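Long-range contacts in DUF1436 domain-containing protein (Neisseria meningitidis, PDB 2GKP), which is of unknown function but probably acts as an immunity protein that neutralises a toxin of contact-dependent growth inhibition: residues I24-W28 / T57-A61; M111-D115 / A162-R167. All coordinates share one frame; numbering follows the deposited sequence. Where two conformers were deposited one is given.

Contact 1: I24-W28 / T57-A61; sequences IIQTW and TVLQA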
loop_
_atom_site.group_PDB
_atom_site.type_symbol
_atom_site.label_atom_id
_atom_site.label_comp_id
_atom_site.label_asym_id
_atom_site.label_seq_id
_atom_site.Cartn_x
_atom_site.Cartn_y
_atom_site.Cartn_z
ATOM N N ILE A 24 -7.419 1.117 -3.281
ATOM C CA ILE A 24 -6.281 1.625 -4.038
ATOM C C ILE A 24 -5.068 0.843 -3.544
ATOM O O ILE A 24 -4.628 1.003 -2.409
ATOM C CB ILE A 24 -6.109 3.148 -3.825
ATOM C CG1 ILE A 24 -7.437 3.896 -4.073
ATOM C CG2 ILE A 24 -4.986 3.644 -4.742
ATOM C CD1 ILE A 24 -7.673 5.050 -3.169
ATOM N N ILE A 25 -4.542 -0.043 -4.398
ATOM C CA ILE A 25 -3.460 -0.936 -3.994
ATOM C C ILE A 25 -2.179 -0.418 -4.640
ATOM O O ILE A 25 -2.146 -0.076 -5.833
ATOM C CB ILE A 25 -3.720 -2.373 -4.468
ATOM C CG1 ILE A 25 -4.994 -2.948 -3.863
ATOM C CG2 ILE A 25 -2.513 -3.244 -4.160
ATOM C CD1 ILE A 25 -5.202 -2.655 -2.513
ATOM N N GLN A 26 -1.121 -0.338 -3.847
ATOM C CA GLN A 26 0.083 0.312 -4.313
ATOM C C GLN A 26 1.341 -0.458 -3.917
ATOM O O GLN A 26 1.529 -0.762 -2.742
ATOM C CB GLN A 26 0.119 1.715 -3.646
ATOM C CG GLN A 26 1.319 2.592 -3.935
ATOM C CD GLN A 26 1.346 2.987 -5.387
ATOM O OE1 GLN A 26 0.370 3.546 -5.912
ATOM N NE2 GLN A 26 2.452 2.716 -6.037
ATOM N N THR A 27 2.261 -0.658 -4.861
ATOM C CA THR A 27 3.612 -1.138 -4.519
ATOM C C THR A 27 4.390 -0.076 -3.733
ATOM O O THR A 27 4.321 1.103 -4.067
ATOM C CB THR A 27 4.398 -1.413 -5.820
ATOM O OG1 THR A 27 3.770 -2.509 -6.480
ATOM C CG2 THR A 27 5.867 -1.798 -5.535
ATOM N N TRP A 28 5.109 -0.513 -2.690
ATOM C CA TRP A 28 6.054 0.348 -1.965
ATOM C C TRP A 28 7.475 -0.149 -2.243
ATOM O O TRP A 28 7.689 -1.343 -2.530
ATOM C CB TRP A 28 5.771 0.222 -0.465
ATOM C CG TRP A 28 4.562 0.936 0.041
ATOM C CD1 TRP A 28 3.396 1.221 -0.652
ATOM C CD2 TRP A 28 4.354 1.386 1.368
ATOM N NE1 TRP A 28 2.497 1.870 0.178
ATOM C CE2 TRP A 28 3.056 1.974 1.419
ATOM C CE3 TRP A 28 5.150 1.389 2.523
ATOM C CZ2 TRP A 28 2.552 2.558 2.576
ATOM C CZ3 TRP A 28 4.625 1.956 3.688
ATOM C CH2 TRP A 28 3.341 2.532 3.695
ATOM N N THR A 57 -4.136 -9.046 -6.321
ATOM C CA THR A 57 -3.653 -7.714 -6.648
ATOM C C THR A 57 -2.582 -7.290 -5.644
ATOM O O THR A 57 -1.594 -6.700 -6.036
ATOM C CB THR A 57 -4.846 -6.691 -6.663
ATOM O OG1 THR A 57 -5.831 -7.183 -7.586
ATOM C CG2 THR A 57 -4.398 -5.303 -7.091
ATOM N N VAL A 58 -2.785 -7.578 -4.359
ATOM C CA VAL A 58 -1.777 -7.205 -3.356
ATOM C C VAL A 58 -0.513 -8.047 -3.532
ATOM O O VAL A 58 0.617 -7.510 -3.478
ATOM C CB VAL A 58 -2.353 -7.266 -1.923
ATOM C CG1 VAL A 58 -1.244 -7.168 -0.876
ATOM C CG2 VAL A 58 -3.322 -6.108 -1.752
ATOM N N LEU A 59 -0.667 -9.335 -3.829
ATOM C CA LEU A 59 0.554 -10.141 -4.149
ATOM C C LEU A 59 1.330 -9.585 -5.354
ATOM O O LEU A 59 2.588 -9.546 -5.348
ATOM C CB LEU A 59 0.219 -11.622 -4.357
ATOM C CG LEU A 59 -0.207 -12.348 -3.089
ATOM C CD1 LEU A 59 -0.893 -13.674 -3.459
ATOM C CD2 LEU A 59 0.987 -12.612 -2.156
ATOM N N GLN A 60 0.614 -9.128 -6.398
ATOM C CA GLN A 60 1.278 -8.540 -7.559
ATOM C C GLN A 60 2.010 -7.256 -7.143
ATOM O O GLN A 60 3.109 -6.946 -7.585
ATOM C CB GLN A 60 0.247 -8.252 -8.664
ATOM C CG GLN A 60 -0.311 -9.542 -9.306
ATOM C CD GLN A 60 -1.545 -9.363 -10.204
ATOM O OE1 GLN A 60 -2.275 -8.353 -10.156
ATOM N NE2 GLN A 60 -1.774 -10.373 -11.047
ATOM N N ALA A 61 1.354 -6.456 -6.315
ATOM C CA ALA A 61 1.990 -5.218 -5.853
ATOM C C ALA A 61 3.251 -5.490 -5.041
ATOM O O ALA A 61 4.280 -4.826 -5.232
ATOM C CB ALA A 61 0.997 -4.365 -5.035
#
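Thr-27 and Ala-61 make the polar link between strand and helix. The hydroxyl of Thr-27 donates to the carbonyl, OG1 to Ala-61 O at 2.7 Å, and the donor approaches from the flank of the C=O (angle at O 112°), slightly tilted from its plane. The methyl of Ala-61 points into the strand, its CB 3.8 Å from Ile-25 CG2. That same branch of Ile-25 also meets Val-58, CG2 to CG2 at 3.8 Å, the two side chains crossing at about a right angle. Ile-25 CG2 lies anti to the backbone N (CG1 at chi1 -61°), which carries this methyl between Val-58 and Ala-61 while CG1 turns to Thr-57 CG2 at 4.0 Å. Helix 51-63 thus lies along one face of the antiparallel sheet; the axes of 57-61 and 24-28 approach to 7.7 Å and run in nearly the same direction, 22° apart. Beyond the two segments, Tyr-16 of the neighbouring strand 11-18 touches Ile-25, and Leu-159 of helix 152-164 touches Val-58. Thr-57 OG1 is hydrogen-bonded to Thr-53 O in its own helix. On the opposite face of the strand, Gln-26 NE2 binds Thr-27 O at 3.2 Å and also Tyr-40 O.

Contact 2: M111-D115 / A162-R167; sequences MMSVD and ALSRCR. With EDO (1,2-ethanediol), chain C.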
loop_
_atom_site.group_PDB
_atom_site.type_symbol
_atom_site.label_atom_id
_atom_site.label_comp_id
_atom_site.label_asym_id
_atom_site.label_seq_id
_atom_site.Cartn_x
_atom_site.Cartn_y
_atom_site.Cartn_z
HETATM N N MSE A 111 -10.393 8.318 3.851
HETATM C CA MSE A 111 -9.405 7.353 3.369
HETATM C C MSE A 111 -8.717 6.646 4.540
HETATM O O MSE A 111 -8.075 7.268 5.371
HETATM C CB MSE A 111 -8.396 7.995 2.424
HETATM C CG MSE A 111 -7.470 6.991 1.779
HETATM SE SE MSE A 111 -6.217 7.831 0.566
HETATM C CE MSE A 111 -7.406 8.248 -0.909
HETATM N N MSE A 112 -8.890 5.325 4.572
HETATM C CA MSE A 112 -8.178 4.464 5.507
HETATM C C MSE A 112 -6.960 3.851 4.825
HETATM O O MSE A 112 -6.894 3.799 3.584
HETATM C CB MSE A 112 -9.135 3.362 6.003
HETATM C CG MSE A 112 -10.455 3.918 6.560
HETATM SE SE MSE A 112 -10.119 4.919 8.226
HETATM C CE MSE A 112 -11.742 4.693 9.172
ATOM N N SER A 113 -6.018 3.352 5.629
ATOM C CA SER A 113 -4.771 2.825 5.063
ATOM C C SER A 113 -4.254 1.593 5.815
ATOM O O SER A 113 -4.143 1.616 7.032
ATOM C CB SER A 113 -3.686 3.902 5.167
ATOM O OG SER A 113 -2.547 3.492 4.408
ATOM N N VAL A 114 -3.919 0.545 5.054
ATOM C CA VAL A 114 -3.332 -0.669 5.586
ATOM C C VAL A 114 -1.985 -0.822 4.905
ATOM O O VAL A 114 -1.876 -0.581 3.701
ATOM C CB VAL A 114 -4.281 -1.872 5.236
ATOM C CG1 VAL A 114 -3.588 -3.211 5.407
ATOM C CG2 VAL A 114 -5.575 -1.865 6.042
ATOM N N ASP A 115 -0.966 -1.243 5.654
ATOM C CA ASP A 115 0.372 -1.538 5.111
ATOM C C ASP A 115 0.588 -3.042 5.085
ATOM O O ASP A 115 0.104 -3.723 5.966
ATOM C CB ASP A 115 1.495 -0.916 5.974
ATOM C CG ASP A 115 1.523 0.607 5.935
ATOM O OD1 ASP A 115 0.798 1.246 5.136
ATOM O OD2 ASP A 115 2.330 1.169 6.711
ATOM N N ALA A 162 -8.158 -6.444 8.126
ATOM C CA ALA A 162 -7.323 -5.367 8.609
ATOM C C ALA A 162 -7.959 -4.007 8.312
ATOM O O ALA A 162 -7.892 -3.106 9.151
ATOM C CB ALA A 162 -5.923 -5.448 8.000
ATOM N N LEU A 163 -8.540 -3.833 7.120
ATOM C CA LEU A 163 -9.230 -2.575 6.812
ATOM C C LEU A 163 -10.342 -2.303 7.847
ATOM O O LEU A 163 -10.530 -1.154 8.304
ATOM C CB LEU A 163 -9.762 -2.618 5.377
ATOM C CG LEU A 163 -10.679 -1.469 5.029
ATOM C CD1 LEU A 163 -9.841 -0.257 5.025
ATOM C CD2 LEU A 163 -11.262 -1.691 3.635
ATOM N N SER A 164 -11.089 -3.352 8.230
ATOM C CA SER A 164 -12.152 -3.178 9.230
ATOM C C SER A 164 -11.653 -2.693 10.588
ATOM O O SER A 164 -12.404 -2.127 11.391
ATOM C CB SER A 164 -12.983 -4.477 9.378
ATOM O OG SER A 164 -12.301 -5.411 10.181
ATOM N N ARG A 165 -10.368 -2.905 10.846
ATOM C CA ARG A 165 -9.729 -2.472 12.078
ATOM C C ARG A 165 -9.157 -1.038 12.006
ATOM O O ARG A 165 -8.745 -0.484 13.038
ATOM C CB ARG A 165 -8.621 -3.464 12.481
ATOM C CG ARG A 165 -9.205 -4.826 12.878
ATOM C CD ARG A 165 -8.082 -5.811 13.190
ATOM N NE ARG A 165 -8.595 -7.124 13.540
ATOM C CZ ARG A 165 -7.815 -8.183 13.731
ATOM N NH1 ARG A 165 -6.490 -8.083 13.560
ATOM N NH2 ARG A 165 -8.367 -9.340 14.030
ATOM N N CYS A 166 -9.162 -0.422 10.827
ATOM C CA CYS A 166 -8.660 0.934 10.713
ATOM C C CYS A 166 -9.606 1.909 11.373
ATOM O O CYS A 166 -10.797 1.644 11.487
ATOM C CB CYS A 166 -8.509 1.300 9.232
ATOM S SG CYS A 166 -7.095 0.481 8.423
ATOM N N ARG A 167 -9.083 3.037 11.834
ATOM C CA ARG A 167 -9.868 4.041 12.545
ATOM C C ARG A 167 -9.473 5.409 12.082
ATOM O O ARG A 167 -8.493 5.554 11.331
ATOM C CB ARG A 167 -9.621 3.917 14.036
ATOM C CG ARG A 167 -10.191 2.638 14.659
ATOM C CD ARG A 167 -11.727 2.565 14.547
ATOM N NE ARG A 167 -12.285 1.382 15.214
ATOM C CZ ARG A 167 -12.504 0.206 14.614
ATOM N NH1 ARG A 167 -12.206 0.030 13.328
ATOM N NH2 ARG A 167 -13.012 -0.812 15.320
ATOM O OXT ARG A 167 -10.149 6.384 12.461
HETATM C C1 EDO C . -0.925 1.116 8.150
HETATM O O1 EDO C . -0.116 0.791 9.295
HETATM C C2 EDO C . -0.623 2.557 7.727
HETATM O O2 EDO C . -0.745 2.824 6.325
#
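Arg-167 meets Met-112 through its backbone, while its flat guanidinium group folds back on its own segment: NH1 donates to both Ser-164 O (2.9 Å) and Cys-166 O (2.8 Å). Both acceptors lie close to the guanidinium plane, the Ser-164 carbonyl at its edge. The donor stands 47° above the carbonyl plane of Cys-166. These bonds close the guanidinium onto a tail that follows helix 152-164 and lies over strand 112-119 of the antiparallel sheet. The chain end is anchored by the salt bridge of Arg-167 OXT with Arg-129 and by backbone hydrogen bonds to Ser-128 and His-130. Across the mainly apolar contact, selenomethionine Met-112 sets its CB 3.8 Å from Leu-163 CD1 and 3.9 Å from Cys-166 CB; in one of its two conformers the bent chain brings SE beside Arg-167 O. Val-114 faces Ala-162 and Leu-163, both methyls near Ala-162 CB; its CG2, beside the backbone N, reaches Leu-163 N at 3.7 Å. A 1,2-ethanediol, probably from the crystallisation liquor, donates O2 to OD1 of one Asp-115 conformer and sits near Ser-113 OG, itself bonded to Lys-17 NZ. Cys-166 SG lies against the strand, 3.7 Å from Val-114 CG2 and 3.5 Å from Ser-113 O.

Overall arrangement
Contact 1 sets a helix, and contact 2 the C-terminal part of a helix with its tail, against the same antiparallel sheet, but at different depths. Contact 1 lies near the middle of the molecule and all its touching residues are buried; contact 2 lies nearer the edge, where the chain ends, and is only partly buried. Strand 11-18 runs between strands 23-30 and 112-119, and its Tyr-16 reaches side chains of both contacts; the two helices also touch each other. One hydrogen bond bridges the segments of contact 1, whereas none bridges those of contact 2, where the polar bonds run within the tail, to other strands or to solvent molecules. The two centres are 15 Å apart, and packing of Ile-24 on Met-111 joins their strands.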